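Local structure of molybdenum ABC transporter, periplasmic molybdenum-binding protein (Vibrio cholerae, 4RXL) at residues 66-70 against 71-75. The protein probably binds molybdate or tungstate in the periplasm and delivers it to an ABC transporter, and holds a tungstate ion in this structure. Residues are numbered along the deposited sequence; the frame is centred on the assembly and turned at random.
Sequences YLVEK and GLVKP
Leu67 O takes the N-H of Leu72 at 3.0 Å, and the donor lies nearly in line with the carbonyl bond (166°). The same oxygen receives a second, weak bond from Val73 N at 3.4 Å. One residue on, Val68 O accepts Gly71 N at 2.9 Å, but this donor stands well above the carbonyl plane. Together with the positive phi of Gly71, the bonds from Gly71 and Leu72 back into the last turn make a Schellman motif at the end of helix 61-69. Side chains of that turn and the loop meet in apolar contacts. Val73 sets CG2 against CB of Leu67 at 3.7 Å. Its CB meets CG2 of Val68, and these two side chains cross at about a right angle. Val68 CG1, anti to its own backbone N (chi1 171°), reaches the ring of Pro75 at CG, 3.9 Å away. Leu67 CD2 touches Leu72 CD1. Val73 O also accepts a CA-H contact from Val68 (CA to O 3.4 Å). A water donates to Val68 O and to Val73 O, bridging the last helical turn to the loop. The Leu67 side chain is about 12 Å from the bound tungstate. At the helix end Leu67 O thus has one good and one weak N-H, and Val68 O an N-H and a water, while Val68 and Val73 pack helix end and loop on Val78 of strand 78-91.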
# COMPACT_ATOMS: atom_id res chain seq x y z
N TYR A 66 -4.90 14.88 -4.26
CA TYR A 66 -3.81 15.84 -4.45
C TYR A 66 -3.67 16.22 -5.93
O TYR A 66 -3.59 17.41 -6.27
CB TYR A 66 -2.53 15.21 -3.95
CG TYR A 66 -1.30 16.05 -4.05
CD1 TYR A 66 -0.98 16.95 -3.05
CD2 TYR A 66 -0.41 15.92 -5.12
CE1 TYR A 66 0.15 17.74 -3.12
CE2 TYR A 66 0.74 16.69 -5.20
CZ TYR A 66 1.01 17.60 -4.19
OH TYR A 66 2.12 18.41 -4.27
N LEU A 67 -3.66 15.21 -6.79
CA LEU A 67 -3.65 15.45 -8.23
C LEU A 67 -4.89 16.08 -8.79
O LEU A 67 -4.80 16.85 -9.72
CB LEU A 67 -3.33 14.15 -8.98
CG LEU A 67 -2.00 13.51 -8.61
CD1 LEU A 67 -1.86 12.20 -9.38
CD2 LEU A 67 -0.81 14.44 -8.86
N VAL A 68 -6.05 15.79 -8.22
CA VAL A 68 -7.26 16.46 -8.65
C VAL A 68 -7.17 17.94 -8.29
O VAL A 68 -7.46 18.82 -9.10
CB VAL A 68 -8.51 15.83 -8.00
CG1 VAL A 68 -9.76 16.65 -8.27
CG2 VAL A 68 -8.70 14.41 -8.49
N GLU A 69 -6.75 18.20 -7.06
CA GLU A 69 -6.64 19.57 -6.57
C GLU A 69 -5.68 20.42 -7.39
O GLU A 69 -5.92 21.62 -7.58
CB GLU A 69 -6.20 19.55 -5.10
CG GLU A 69 -7.33 19.21 -4.15
CD GLU A 69 -6.86 19.05 -2.72
OE1 GLU A 69 -5.69 19.37 -2.42
OE2 GLU A 69 -7.68 18.61 -1.88
N LYS A 70 -4.60 19.79 -7.87
CA LYS A 70 -3.61 20.48 -8.70
C LYS A 70 -4.05 20.63 -10.16
O LYS A 70 -3.36 21.24 -10.95
CB LYS A 70 -2.26 19.77 -8.66
CG LYS A 70 -1.63 19.58 -7.30
CD LYS A 70 -1.22 20.84 -6.59
CE LYS A 70 -0.73 20.48 -5.20
NZ LYS A 70 0.24 21.45 -4.61
N GLY A 71 -5.19 20.04 -10.52
CA GLY A 71 -5.73 20.21 -11.86
C GLY A 71 -5.22 19.22 -12.88
O GLY A 71 -5.46 19.40 -14.07
N LEU A 72 -4.52 18.18 -12.44
CA LEU A 72 -3.94 17.17 -13.32
C LEU A 72 -4.85 15.97 -13.58
O LEU A 72 -4.58 15.19 -14.49
CB LEU A 72 -2.63 16.66 -12.75
CG LEU A 72 -1.62 17.78 -12.48
CD1 LEU A 72 -0.49 17.30 -11.58
CD2 LEU A 72 -1.11 18.36 -13.80
N VAL A 73 -5.87 15.79 -12.75
CA VAL A 73 -6.88 14.74 -12.93
C VAL A 73 -8.23 15.42 -12.73
O VAL A 73 -8.38 16.17 -11.80
CB VAL A 73 -6.73 13.64 -11.87
CG1 VAL A 73 -7.81 12.58 -12.05
CG2 VAL A 73 -5.34 13.04 -11.93
N LYS A 74 -9.20 15.15 -13.60
CA LYS A 74 -10.56 15.67 -13.39
C LYS A 74 -11.25 14.84 -12.30
O LYS A 74 -10.99 13.65 -12.19
CB LYS A 74 -11.35 15.65 -14.70
CG LYS A 74 -10.68 16.45 -15.80
CD LYS A 74 -11.26 16.18 -17.17
CE LYS A 74 -10.53 17.02 -18.21
NZ LYS A 74 -11.02 16.80 -19.60
N PRO A 75 -12.11 15.47 -11.48
CA PRO A 75 -12.64 14.77 -10.30
C PRO A 75 -13.44 13.50 -10.64
O PRO A 75 -13.45 12.56 -9.85
CB PRO A 75 -13.54 15.83 -9.64
CG PRO A 75 -13.11 17.14 -10.22
CD PRO A 75 -12.70 16.81 -11.63
O HOH W 1 -8.98 18.86 -11.58